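Local coordinates for protein putative adhesin (Komagataella phaffii, PDB 5FX8) that probably serves as a GPI-anchored cell-surface adhesin, perhaps engaging other proteins in cell-cell interaction, and is represented by its N-terminal region, at residues 235-240 with 249-254; 2-7 with 46-51; 55-60 with 305-310; 68-73 with 311-316; 189-194 with 264-269. One frame throughout, in Å; residues are numbered along the deposited sequence.

Contact 1: residues 235-240 with 249-254; sequences LPVESF and LSFAGE
The carbonyl oxygen of Pro236 is gripped twice by the opposite strand: Ala252 N donates to Pro236 O at 2.8 Å, in the carbonyl plane, and the CA-H of Phe251 adds a weaker contact. Two residues on, Glu238 N donates to Ser250 O, also at 2.8 Å, but from well above the carbonyl plane. These bonds hold the antiparallel strands 237-240 and 249-252 on either side of the non-hydrogen-bonded pair Val237-Phe251. A second such pair, Phe240-Leu249, follows nearer the turn.

Val237, Phe240, Leu249 and Phe251 form the apolar face. Pro236 lies beside Phe251 and points the same way, its CB in the ring plane at the edge, 3.8 Å from Phe251 CD1, while Val237 CG2 approaches Phe251 CE1 obliquely at 3.9 Å. With its CG anti to the backbone N (chi1 -172°), Leu249 carries CD1 to within 3.8 Å of Phe240 CD1.

The other face carries two serines. Ser239 OG and Ser250 OG lie 2.8 Å apart, close enough to share a hydrogen bond, although Asp180 OD1 is also within reach of the Ser250 hydroxyl. Glu238 reaches across to the neighbouring strand, its CD resting 3.3 Å from Ala252 CB, and its OE1 is taken by Asn178 ND2. At the loop end Leu235 N bonds Tyr398 OH of the lipoxygenase chain, and Glu254 forms a salt bridge with Arg403 of that chain. The hairpin is thus amphipathic, one side buried against Ile229 and Val263, the other bearing the serine hydroxyls, while the Glu238 carboxylate is held by an amide donor.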
# COMPACT_ATOMS: atom_id res chain seq x y z
N LEU C 235 16.23 17.57 -13.84
CA LEU C 235 14.93 18.12 -14.09
C LEU C 235 14.77 19.45 -13.37
O LEU C 235 15.28 19.61 -12.27
CB LEU C 235 13.87 17.12 -13.68
CG LEU C 235 13.83 15.95 -14.66
CD1 LEU C 235 12.94 14.86 -14.12
CD2 LEU C 235 13.33 16.40 -16.02
N PRO C 236 14.06 20.42 -13.98
CA PRO C 236 13.17 20.35 -15.13
C PRO C 236 13.82 20.19 -16.49
O PRO C 236 13.09 19.92 -17.43
CB PRO C 236 12.45 21.69 -15.06
CG PRO C 236 13.38 22.56 -14.45
CD PRO C 236 14.05 21.76 -13.40
N VAL C 237 15.13 20.34 -16.60
CA VAL C 237 15.82 20.18 -17.88
C VAL C 237 15.73 18.72 -18.31
O VAL C 237 16.27 17.84 -17.64
CB VAL C 237 17.27 20.63 -17.78
CG1 VAL C 237 18.03 20.33 -19.03
CG2 VAL C 237 17.32 22.08 -17.52
N GLU C 238 15.07 18.45 -19.44
CA GLU C 238 15.06 17.12 -20.02
C GLU C 238 16.20 16.87 -21.00
O GLU C 238 16.64 15.72 -21.14
CB GLU C 238 13.76 16.85 -20.76
CG GLU C 238 12.52 17.07 -19.99
CD GLU C 238 11.31 16.56 -20.75
OE1 GLU C 238 10.75 17.31 -21.59
OE2 GLU C 238 10.94 15.39 -20.52
N SER C 239 16.66 17.89 -21.72
CA SER C 239 17.71 17.71 -22.71
C SER C 239 18.30 19.06 -23.05
O SER C 239 17.62 20.08 -22.95
CB SER C 239 17.17 17.05 -23.96
OG SER C 239 16.07 17.81 -24.39
N PHE C 240 19.56 19.08 -23.46
CA PHE C 240 20.25 20.34 -23.69
C PHE C 240 21.41 20.13 -24.66
O PHE C 240 22.42 19.52 -24.28
CB PHE C 240 20.72 20.93 -22.37
CG PHE C 240 21.66 22.08 -22.51
CD1 PHE C 240 21.27 23.23 -23.18
CD2 PHE C 240 22.91 22.02 -21.96
CE1 PHE C 240 22.12 24.29 -23.30
CE2 PHE C 240 23.76 23.08 -22.09
CZ PHE C 240 23.36 24.21 -22.76
N LEU C 249 16.75 22.63 -26.35
CA LEU C 249 16.49 22.63 -24.93
C LEU C 249 15.10 22.09 -24.68
O LEU C 249 14.20 22.34 -25.47
CB LEU C 249 16.64 24.04 -24.38
CG LEU C 249 16.59 24.24 -22.89
CD1 LEU C 249 17.62 23.36 -22.21
CD2 LEU C 249 16.88 25.67 -22.63
N SER C 250 14.92 21.34 -23.59
CA SER C 250 13.63 20.76 -23.24
C SER C 250 13.38 20.81 -21.74
O SER C 250 14.30 20.68 -20.93
CB SER C 250 13.52 19.31 -23.68
OG SER C 250 13.68 19.20 -25.06
N PHE C 251 12.12 20.92 -21.37
CA PHE C 251 11.74 21.03 -19.97
C PHE C 251 10.55 20.14 -19.67
O PHE C 251 9.61 20.05 -20.46
CB PHE C 251 11.37 22.46 -19.59
CG PHE C 251 12.52 23.41 -19.49
CD1 PHE C 251 13.27 23.50 -18.33
CD2 PHE C 251 12.81 24.28 -20.53
CE1 PHE C 251 14.31 24.42 -18.21
CE2 PHE C 251 13.84 25.19 -20.43
CZ PHE C 251 14.59 25.26 -19.27
N ALA C 252 10.58 19.48 -18.53
CA ALA C 252 9.44 18.75 -18.01
C ALA C 252 9.22 19.24 -16.60
O ALA C 252 10.16 19.27 -15.80
CB ALA C 252 9.67 17.24 -18.00
N GLY C 253 8.02 19.66 -16.29
CA GLY C 253 7.79 20.18 -14.97
C GLY C 253 6.45 20.87 -14.93
O GLY C 253 5.73 20.94 -15.92
N GLU C 254 6.14 21.37 -13.77
CA GLU C 254 4.84 21.94 -13.52
C GLU C 254 5.03 23.45 -13.53
O GLU C 254 5.65 24.02 -12.63
CB GLU C 254 4.27 21.44 -12.20
CG GLU C 254 4.15 19.90 -12.08
CD GLU C 254 2.95 19.33 -12.84
OE1 GLU C 254 1.82 19.37 -12.31
OE2 GLU C 254 3.12 18.86 -13.97

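Contact 2: residues 2-7 with 46-51; sequences FPISDI and IEVSIP
Ile4 and Val48 reach toward each other tip to tip, Ile4 CD1 lying 3.7 Å from Val48 CG2, and this meeting of methyl groups sets the tone of a contact that is wholly apolar. The same Ile4 CD1 also touches Ile46 CG2 at 3.9 Å, so one methyl sits against two residues of the facing strand; these two isoleucines slide past each other in opposite directions. Ile4 owes this reach to an extended end, CD1 anti to CA (chi2 -179°). Further along, Ile7 CD1 passes Val48 CG1 at 3.8 Å, leaving each branch of the valine with its own isoleucine. At the other end the pyrrolidine of Pro3, which follows a cis peptide bond, presents CD to Ile46 CD1 at 3.6 Å.

No hydrogen bond joins the two segments. Their strand axes come no closer than 11.2 Å and run at 17° to each other, a spacing that suits layers facing across a hydrophobic core. Each strand spends its backbone bonds on a different partner: segment 2-7 on strand 25-31 and the adjoining Ser32, segment 46-51 on strand 89-94. Phe29 and Phe131, from strands 25-31 and 126-132, both pack on Ile7 and Val48 within the first cohesin-like domain.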
# COMPACT_ATOMS: atom_id res chain seq x y z
N PHE C 2 5.10 71.81 -45.26
CA PHE C 2 5.08 71.37 -46.65
C PHE C 2 6.50 71.26 -47.18
O PHE C 2 7.33 72.13 -46.94
CB PHE C 2 4.27 72.34 -47.51
CG PHE C 2 4.21 71.97 -48.95
CD1 PHE C 2 5.21 72.34 -49.83
CD2 PHE C 2 3.14 71.28 -49.44
CE1 PHE C 2 5.15 72.00 -51.14
CE2 PHE C 2 3.06 70.94 -50.76
CZ PHE C 2 4.06 71.30 -51.61
N PRO C 3 6.79 70.19 -47.92
CA PRO C 3 5.88 69.14 -48.36
C PRO C 3 5.70 67.95 -47.40
O PRO C 3 5.34 66.87 -47.84
CB PRO C 3 6.52 68.69 -49.66
CG PRO C 3 7.97 68.85 -49.39
CD PRO C 3 8.11 70.07 -48.56
N ILE C 4 5.94 68.12 -46.10
CA ILE C 4 5.62 67.04 -45.18
C ILE C 4 4.11 66.99 -45.00
O ILE C 4 3.51 67.97 -44.58
CB ILE C 4 6.32 67.23 -43.84
CG1 ILE C 4 7.82 67.06 -43.99
CG2 ILE C 4 5.75 66.28 -42.81
CD1 ILE C 4 8.55 67.22 -42.72
N SER C 5 3.50 65.84 -45.32
CA SER C 5 2.06 65.67 -45.17
C SER C 5 1.66 64.93 -43.91
O SER C 5 0.50 65.00 -43.50
CB SER C 5 1.47 64.93 -46.38
OG SER C 5 2.15 63.71 -46.63
N ASP C 6 2.59 64.20 -43.30
CA ASP C 6 2.28 63.35 -42.17
C ASP C 6 3.57 62.86 -41.55
O ASP C 6 4.60 62.78 -42.22
CB ASP C 6 1.43 62.16 -42.60
CG ASP C 6 0.66 61.62 -41.47
OD1 ASP C 6 0.67 62.30 -40.42
OD2 ASP C 6 0.04 60.55 -41.63
N ILE C 7 3.50 62.56 -40.25
CA ILE C 7 4.57 61.93 -39.49
C ILE C 7 3.94 60.82 -38.65
O ILE C 7 3.11 61.08 -37.78
CB ILE C 7 5.33 62.93 -38.60
CG1 ILE C 7 5.95 64.06 -39.43
CG2 ILE C 7 6.45 62.25 -37.87
CD1 ILE C 7 6.61 65.14 -38.60
N ILE C 46 14.12 71.77 -44.06
CA ILE C 46 12.91 71.51 -43.31
C ILE C 46 13.34 70.97 -41.96
O ILE C 46 13.95 69.90 -41.89
CB ILE C 46 11.99 70.51 -44.02
CG1 ILE C 46 11.76 70.94 -45.46
CG2 ILE C 46 10.68 70.41 -43.29
CD1 ILE C 46 10.81 70.09 -46.21
N GLU C 47 13.04 71.71 -40.91
CA GLU C 47 13.43 71.34 -39.56
C GLU C 47 12.25 70.70 -38.84
O GLU C 47 11.17 71.29 -38.79
CB GLU C 47 13.95 72.55 -38.82
CG GLU C 47 15.23 73.05 -39.39
CD GLU C 47 15.91 74.00 -38.46
OE1 GLU C 47 15.19 74.70 -37.72
OE2 GLU C 47 17.16 74.02 -38.45
N VAL C 48 12.47 69.51 -38.29
CA VAL C 48 11.45 68.77 -37.53
C VAL C 48 12.06 68.35 -36.21
O VAL C 48 13.10 67.69 -36.18
CB VAL C 48 10.92 67.52 -38.25
CG1 VAL C 48 9.74 66.98 -37.49
CG2 VAL C 48 10.49 67.82 -39.65
N SER C 49 11.41 68.71 -35.12
CA SER C 49 11.94 68.34 -33.82
C SER C 49 11.46 66.94 -33.48
O SER C 49 10.34 66.56 -33.81
CB SER C 49 11.49 69.33 -32.76
OG SER C 49 10.10 69.26 -32.60
N ILE C 50 12.34 66.17 -32.88
CA ILE C 50 12.03 64.82 -32.41
C ILE C 50 11.84 64.90 -30.91
O ILE C 50 12.68 65.49 -30.22
CB ILE C 50 13.16 63.83 -32.78
CG1 ILE C 50 12.99 63.26 -34.19
CG2 ILE C 50 13.20 62.66 -31.80
CD1 ILE C 50 13.19 64.25 -35.27
N PRO C 51 10.75 64.37 -30.36
CA PRO C 51 10.54 64.43 -28.91
C PRO C 51 11.63 63.70 -28.15
O PRO C 51 12.14 62.68 -28.59
CB PRO C 51 9.18 63.76 -28.72
CG PRO C 51 8.98 62.96 -29.93
CD PRO C 51 9.64 63.70 -31.04

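Contact 3: residues 55-60 with 305-310; sequences EFVQYP and RASRTD
Tyr59 holds its ring out with CG opposite the backbone N (chi1 -169°), and Arg305 turns at its third torsion (chi3 106°) to lay its guanidinium flat on that ring. The two side chains run side by side in the same direction. Their planes differ by 23°, and Arg305 CZ lies 4.2 Å from the Tyr59 ring centroid, an off-centre cation-pi stack. Arg305 CD covers the same face as a CH-pi donor, while Tyr59 OH sits over the face of the guanidinium. The polar ends are fixed from the 270-273 loop: Tyr59 OH bonds Asp271 O, and Arg305 NH1 bonds Ala270 O and Val273 O.

Beside the stack, Ser307 grips both polar backbone atoms of Val57. Val57 N donates to Ser307 OG at 2.6 Å, and Ser307 N returns a nearly straight bond of 2.9 Å to Val57 O. Between these sites and the stack, Ala306 CB packs 3.9 Å from Tyr59 CB. Arg308 folds back so that its NE donates to Ala306 O at 2.8 Å, with the acceptor near the guanidinium plane, while Arg308 NH2 forms a salt bridge with Glu12.

Ser307 OG in turn donates a hydrogen bond to Thr111 O. The contact thereby lies against strand 101-114, where the chain leaves strand 294-304 of the second cohesin-like domain and heads for strand 312-319.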
# COMPACT_ATOMS: atom_id res chain seq x y z
N GLU C 55 15.11 58.33 -29.44
CA GLU C 55 16.55 58.44 -29.55
C GLU C 55 17.04 57.65 -30.74
O GLU C 55 16.47 56.63 -31.10
CB GLU C 55 17.24 57.96 -28.27
CG GLU C 55 17.02 58.88 -27.09
CD GLU C 55 17.90 58.55 -25.92
OE1 GLU C 55 18.29 57.38 -25.77
OE2 GLU C 55 18.20 59.48 -25.14
N PHE C 56 18.09 58.16 -31.37
CA PHE C 56 18.82 57.39 -32.37
C PHE C 56 19.75 56.46 -31.65
O PHE C 56 20.25 56.80 -30.58
CB PHE C 56 19.63 58.31 -33.28
CG PHE C 56 18.83 58.95 -34.34
CD1 PHE C 56 18.65 58.33 -35.55
CD2 PHE C 56 18.26 60.17 -34.14
CE1 PHE C 56 17.93 58.90 -36.52
CE2 PHE C 56 17.53 60.75 -35.11
CZ PHE C 56 17.36 60.10 -36.32
N VAL C 57 19.98 55.27 -32.22
CA VAL C 57 20.86 54.28 -31.61
C VAL C 57 22.07 54.07 -32.51
O VAL C 57 21.93 53.71 -33.68
CB VAL C 57 20.14 52.95 -31.36
CG1 VAL C 57 21.10 51.95 -30.70
CG2 VAL C 57 18.92 53.17 -30.52
N GLN C 58 23.24 54.25 -31.95
CA GLN C 58 24.46 54.30 -32.73
C GLN C 58 25.21 52.98 -32.63
O GLN C 58 25.59 52.56 -31.54
CB GLN C 58 25.31 55.47 -32.25
CG GLN C 58 24.76 56.81 -32.69
CD GLN C 58 25.10 57.93 -31.76
OE1 GLN C 58 25.78 58.89 -32.13
NE2 GLN C 58 24.62 57.82 -30.52
N TYR C 59 25.43 52.33 -33.76
CA TYR C 59 26.41 51.25 -33.82
C TYR C 59 27.02 51.21 -35.22
O TYR C 59 26.32 51.05 -36.22
CB TYR C 59 25.80 49.89 -33.45
CG TYR C 59 26.89 48.86 -33.27
CD1 TYR C 59 27.66 48.83 -32.12
CD2 TYR C 59 27.20 47.96 -34.27
CE1 TYR C 59 28.68 47.92 -31.96
CE2 TYR C 59 28.23 47.04 -34.12
CZ TYR C 59 28.96 47.03 -32.95
OH TYR C 59 29.98 46.14 -32.77
N PRO C 60 28.36 51.31 -35.31
CA PRO C 60 29.38 51.41 -34.27
C PRO C 60 29.29 52.68 -33.45
O PRO C 60 28.53 53.58 -33.79
CB PRO C 60 30.68 51.39 -35.07
CG PRO C 60 30.35 50.79 -36.33
CD PRO C 60 28.95 51.12 -36.64
N ARG C 305 21.26 46.34 -34.22
CA ARG C 305 22.14 47.06 -33.33
C ARG C 305 22.05 48.57 -33.46
O ARG C 305 22.45 49.27 -32.53
CB ARG C 305 23.58 46.59 -33.55
CG ARG C 305 23.77 45.14 -33.17
CD ARG C 305 25.18 44.68 -33.39
NE ARG C 305 25.90 44.52 -32.14
CZ ARG C 305 27.10 43.95 -32.06
NH1 ARG C 305 27.68 43.49 -33.15
NH2 ARG C 305 27.70 43.84 -30.89
N ALA C 306 21.53 49.09 -34.56
CA ALA C 306 21.56 50.53 -34.77
C ALA C 306 20.26 51.00 -35.39
O ALA C 306 19.49 50.22 -35.93
CB ALA C 306 22.75 50.92 -35.66
N SER C 307 20.02 52.30 -35.29
CA SER C 307 18.93 52.93 -36.01
C SER C 307 19.14 52.78 -37.51
O SER C 307 20.25 52.94 -38.01
CB SER C 307 18.83 54.41 -35.66
OG SER C 307 18.55 54.61 -34.29
N ARG C 308 18.08 52.48 -38.23
CA ARG C 308 18.18 52.12 -39.63
C ARG C 308 17.22 52.96 -40.45
O ARG C 308 16.28 53.55 -39.92
CB ARG C 308 17.92 50.63 -39.83
CG ARG C 308 19.04 49.77 -39.27
CD ARG C 308 18.54 48.49 -38.64
NE ARG C 308 17.68 48.69 -37.48
CZ ARG C 308 16.39 48.40 -37.45
NH1 ARG C 308 15.81 47.88 -38.52
NH2 ARG C 308 15.68 48.62 -36.36
N THR C 309 17.46 53.01 -41.75
CA THR C 309 16.62 53.76 -42.66
C THR C 309 16.55 53.02 -43.99
O THR C 309 16.97 51.87 -44.09
CB THR C 309 17.14 55.19 -42.81
OG1 THR C 309 16.21 55.91 -43.60
CG2 THR C 309 18.47 55.21 -43.49
N ASP C 310 15.98 53.66 -45.01
CA ASP C 310 16.00 53.14 -46.38
C ASP C 310 16.23 54.31 -47.33
O ASP C 310 15.36 55.17 -47.49
CB ASP C 310 14.71 52.40 -46.74
CG ASP C 310 14.73 51.83 -48.18
OD1 ASP C 310 15.77 51.92 -48.88
OD2 ASP C 310 13.71 51.24 -48.61

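Contact 4: residues 68-73 with 311-316; sequences SEFFTT and TAAFEA
This is a bulged parallel strand pairing, in which strand 312-314, near the end of the chain, joins strand 68-72 of the first cohesin-like domain within the mixed sheet of that domain, in a contact near the protein surface. Phe71 supplies the central bonds. Phe71 N donates almost straight to Thr311 O at 2.9 Å, and Phe71 O accepts from both Ala313 N and Phe314 N, each at 3.1 Å; the Phe314 bond is in the carbonyl plane and the Ala313 bond is tilted from it. Beyond the bulge, Thr73 N donates to Phe314 O at 2.9 Å, and the CA-H of Thr72 points to the same oxygen.

The doubled acceptance at Phe71 O reflects a shift of register: Phe71 pairs with Ala312, whereas Thr72 pairs with Phe314, leaving Ala313 as the extra residue. Ala312 centres an inverse gamma turn, and the two strand directions diverge by 68°.

Phe71 and Thr311 lie side by side, with Thr311 O in the ring plane at the edge of Phe71. On the buried side, Phe314 takes Phe70 CB at its own ring edge, 3.9 Å from CE2, and Phe70 CD2 meets Ala313 CB at 3.9 Å. Thr311 swings its methyl anti to the carbonyl carbon, bringing CG2 to within 3.6 Å of Glu69 O.

Strand 77-84 flanks strand 68-72, while strand 101-114 pairs antiparallel with strand 312-319. The chain, having passed through the second cohesin-like domain, thus returns as a parallel strand of the first domain's sheet, with a beta bulge where it enters.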
# COMPACT_ATOMS: atom_id res chain seq x y z
N SER C 68 22.44 60.89 -43.66
CA SER C 68 22.33 60.09 -44.86
C SER C 68 21.82 60.96 -45.98
O SER C 68 21.25 62.03 -45.76
CB SER C 68 21.41 58.89 -44.64
OG SER C 68 21.41 58.05 -45.78
N GLU C 69 22.04 60.49 -47.19
CA GLU C 69 21.46 61.01 -48.42
C GLU C 69 20.27 60.13 -48.81
O GLU C 69 20.29 58.93 -48.59
CB GLU C 69 22.51 60.99 -49.52
CG GLU C 69 22.06 61.50 -50.86
CD GLU C 69 22.26 62.95 -50.96
OE1 GLU C 69 23.17 63.43 -50.28
OE2 GLU C 69 21.54 63.61 -51.71
N PHE C 70 19.25 60.73 -49.42
CA PHE C 70 18.09 59.97 -49.87
C PHE C 70 17.83 60.16 -51.36
O PHE C 70 18.01 61.26 -51.90
CB PHE C 70 16.86 60.33 -49.04
CG PHE C 70 16.99 59.91 -47.61
CD1 PHE C 70 17.68 60.69 -46.70
CD2 PHE C 70 16.48 58.70 -47.19
CE1 PHE C 70 17.83 60.28 -45.39
CE2 PHE C 70 16.62 58.29 -45.89
CZ PHE C 70 17.29 59.07 -44.99
N PHE C 71 17.43 59.08 -52.04
CA PHE C 71 17.34 59.01 -53.49
C PHE C 71 15.94 58.61 -53.91
O PHE C 71 15.13 58.18 -53.09
CB PHE C 71 18.35 58.01 -54.06
CG PHE C 71 19.74 58.22 -53.59
CD1 PHE C 71 20.14 57.76 -52.35
CD2 PHE C 71 20.65 58.89 -54.36
CE1 PHE C 71 21.41 57.96 -51.91
CE2 PHE C 71 21.93 59.09 -53.91
CZ PHE C 71 22.30 58.62 -52.68
N THR C 72 15.65 58.78 -55.20
CA THR C 72 14.48 58.16 -55.80
C THR C 72 14.75 56.69 -56.04
O THR C 72 15.89 56.23 -55.95
CB THR C 72 14.13 58.81 -57.13
OG1 THR C 72 15.23 58.65 -58.02
CG2 THR C 72 13.84 60.28 -56.98
N THR C 73 13.70 55.94 -56.36
CA THR C 73 13.87 54.54 -56.71
C THR C 73 14.79 54.39 -57.91
O THR C 73 15.40 53.34 -58.09
CB THR C 73 12.53 53.91 -57.01
OG1 THR C 73 11.94 54.63 -58.09
CG2 THR C 73 11.61 54.03 -55.81
N THR C 311 17.38 54.32 -48.00
CA THR C 311 17.72 55.47 -48.81
C THR C 311 16.93 55.54 -50.10
O THR C 311 16.81 56.63 -50.67
CB THR C 311 19.21 55.48 -49.13
OG1 THR C 311 19.54 54.37 -49.96
CG2 THR C 311 19.96 55.41 -47.86
N ALA C 312 16.36 54.44 -50.57
CA ALA C 312 15.51 54.45 -51.76
C ALA C 312 14.10 54.88 -51.35
O ALA C 312 13.16 54.09 -51.32
CB ALA C 312 15.51 53.09 -52.43
N ALA C 313 13.97 56.17 -51.05
CA ALA C 313 12.83 56.65 -50.30
C ALA C 313 11.78 57.37 -51.13
O ALA C 313 10.64 57.47 -50.67
CB ALA C 313 13.31 57.60 -49.20
N PHE C 314 12.11 57.87 -52.31
CA PHE C 314 11.19 58.72 -53.06
C PHE C 314 10.74 58.07 -54.36
O PHE C 314 11.56 57.54 -55.12
CB PHE C 314 11.83 60.08 -53.35
CG PHE C 314 12.01 60.92 -52.12
CD1 PHE C 314 11.01 61.74 -51.68
CD2 PHE C 314 13.19 60.88 -51.41
CE1 PHE C 314 11.18 62.51 -50.57
CE2 PHE C 314 13.36 61.63 -50.30
CZ PHE C 314 12.35 62.45 -49.87
N GLU C 315 9.44 58.13 -54.62
CA GLU C 315 8.83 57.58 -55.83
C GLU C 315 8.62 58.61 -56.94
O GLU C 315 8.57 58.22 -58.10
CB GLU C 315 7.47 56.95 -55.50
CG GLU C 315 7.49 56.03 -54.30
CD GLU C 315 6.31 55.07 -54.27
OE1 GLU C 315 5.21 55.48 -53.85
OE2 GLU C 315 6.49 53.91 -54.65
N ALA C 316 8.47 59.89 -56.61
CA ALA C 316 8.26 60.93 -57.61
C ALA C 316 9.12 62.12 -57.27
O ALA C 316 9.21 62.53 -56.12
CB ALA C 316 6.81 61.40 -57.68

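Contact 5: residues 189-194 with 264-269; sequences TFDCSE and SFLSNL
Two antiparallel strands of the five-stranded sheet in the second cohesin-like domain meet here, just where strand 189-200 turns a corner. Thr189 and Asn268 are a hydrogen-bonded pair: Thr189 N donates to Asn268 O and Asn268 N to Thr189 O, both at 3.1 Å. Phe190 and Ser267 follow as the non-hydrogen-bonded pair, after which Asp191 N donates to Leu266 O at 3.2 Å from above the carbonyl plane.

Phe190 and Phe265 project together on the buried side. Phe265 stands with CG between its backbone N and carbonyl carbon (chi1 42°), and its CD2 meets Phe190 CE1; the centroids are 5.5 Å apart and the planes stand at 71°. Leu266 O lies near the plane of the Phe190 ring, at its edge.

Asp191 then starts a type I turn to Glu194 and braces it as an Asx turn, its OD1 accepting from Ser193 N at 3.1 Å. Past the corner a water bridges the strands, donating to Glu194 O at 2.9 Å and to Ser264 OG at 2.7 Å, whose hydroxyl is also hydrogen-bonded to Glu164 OE2, while Leu266 CB and Glu194 CB touch.

Cys192 within the turn is disulfide-bonded to Cys242, anchoring the corner to strand 237-242. Strand 162-170 pairs with the far side of strand 260-268, and Ile247 of strand 246-252, in the other sheet, packs on both phenylalanines.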
# COMPACT_ATOMS: atom_id res chain seq x y z
N THR C 189 27.60 33.48 -32.42
CA THR C 189 28.16 32.28 -31.81
C THR C 189 27.66 32.16 -30.38
O THR C 189 27.99 33.00 -29.54
CB THR C 189 29.69 32.29 -31.83
OG1 THR C 189 30.16 32.01 -33.15
CG2 THR C 189 30.24 31.23 -30.91
N PHE C 190 26.89 31.10 -30.10
CA PHE C 190 26.29 30.92 -28.78
C PHE C 190 27.35 30.56 -27.75
O PHE C 190 28.27 29.79 -28.03
CB PHE C 190 25.22 29.83 -28.81
CG PHE C 190 23.93 30.28 -29.40
CD1 PHE C 190 23.30 31.42 -28.93
CD2 PHE C 190 23.34 29.59 -30.45
CE1 PHE C 190 22.11 31.85 -29.49
CE2 PHE C 190 22.15 30.02 -31.01
CZ PHE C 190 21.54 31.15 -30.53
N ASP C 191 27.22 31.14 -26.56
CA ASP C 191 28.09 30.84 -25.42
C ASP C 191 27.40 29.76 -24.58
O ASP C 191 26.45 30.04 -23.83
CB ASP C 191 28.37 32.09 -24.60
CG ASP C 191 29.39 31.86 -23.50
OD1 ASP C 191 29.70 30.69 -23.20
OD2 ASP C 191 29.87 32.86 -22.93
N CYS C 192 27.88 28.54 -24.70
CA CYS C 192 27.21 27.42 -24.06
C CYS C 192 27.42 27.42 -22.57
O CYS C 192 26.67 26.78 -21.85
CB CYS C 192 27.69 26.14 -24.69
SG CYS C 192 27.38 26.21 -26.45
N SER C 193 28.39 28.15 -22.10
CA SER C 193 28.57 28.35 -20.68
C SER C 193 27.61 29.39 -20.11
O SER C 193 27.70 29.70 -18.92
CB SER C 193 30.02 28.75 -20.44
OG SER C 193 30.17 29.46 -19.24
N GLU C 194 26.68 29.92 -20.89
CA GLU C 194 25.87 31.04 -20.43
C GLU C 194 24.40 30.85 -20.76
O GLU C 194 23.69 31.80 -21.07
CB GLU C 194 26.38 32.35 -21.03
CG GLU C 194 27.68 32.84 -20.43
CD GLU C 194 27.57 33.17 -18.94
OE1 GLU C 194 26.76 34.04 -18.57
OE2 GLU C 194 28.29 32.54 -18.14
N SER C 264 17.32 32.22 -20.90
CA SER C 264 18.24 33.23 -21.38
C SER C 264 19.42 32.54 -22.04
O SER C 264 20.05 31.68 -21.44
CB SER C 264 18.71 34.10 -20.22
OG SER C 264 19.75 34.97 -20.60
N PHE C 265 19.74 32.91 -23.28
CA PHE C 265 20.97 32.44 -23.90
C PHE C 265 21.72 33.57 -24.58
O PHE C 265 21.16 34.32 -25.37
CB PHE C 265 20.72 31.28 -24.88
CG PHE C 265 19.54 31.46 -25.75
CD1 PHE C 265 18.27 31.21 -25.27
CD2 PHE C 265 19.69 31.83 -27.07
CE1 PHE C 265 17.18 31.36 -26.08
CE2 PHE C 265 18.60 31.98 -27.90
CZ PHE C 265 17.34 31.74 -27.40
N LEU C 266 23.00 33.67 -24.27
CA LEU C 266 23.85 34.72 -24.78
C LEU C 266 24.40 34.34 -26.14
O LEU C 266 24.71 33.18 -26.41
CB LEU C 266 25.01 34.98 -23.81
CG LEU C 266 25.95 36.17 -23.99
CD1 LEU C 266 25.15 37.43 -23.87
CD2 LEU C 266 27.02 36.16 -22.93
N SER C 267 24.52 35.34 -26.99
CA SER C 267 25.14 35.19 -28.30
C SER C 267 26.18 36.28 -28.46
O SER C 267 25.84 37.47 -28.52
CB SER C 267 24.10 35.24 -29.40
OG SER C 267 24.68 34.97 -30.66
N ASN C 268 27.45 35.90 -28.52
CA ASN C 268 28.53 36.83 -28.84
C ASN C 268 28.58 37.11 -30.34
O ASN C 268 28.42 36.21 -31.16
CB ASN C 268 29.85 36.27 -28.34
CG ASN C 268 29.93 36.24 -26.84
OD1 ASN C 268 29.69 37.25 -26.19
ND2 ASN C 268 30.25 35.08 -26.27
N LEU C 269 28.79 38.38 -30.69
CA LEU C 269 28.82 38.81 -32.09
C LEU C 269 30.18 39.41 -32.45
O LEU C 269 30.86 40.00 -31.61
CB LEU C 269 27.73 39.84 -32.36
CG LEU C 269 26.32 39.40 -31.98
CD1 LEU C 269 25.35 40.56 -31.99
CD2 LEU C 269 25.85 38.30 -32.91
O HOH W 1 22.37 34.41 -20.77

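In the fold
From the N terminus, contact 2 closes first, across the core of the first cohesin-like domain, before any other contact opens. Contacts 3 and 4 then open at 55-60 and 68-73 and close, in that order, at 305-310 and 311-316, so their loops cross. Both embrace the second domain, where contact 5 closes a long loop from 189-194 to 264-269 that encloses the short hairpin of contact 1. Contact 3 sits at the junction between domains, touching contact 4 through Thr309 and Phe70 and contact 5 through Arg305 and Leu269. Contacts 1 and 2, with centres about 52 Å apart, lie on opposite sides of the chain's centre.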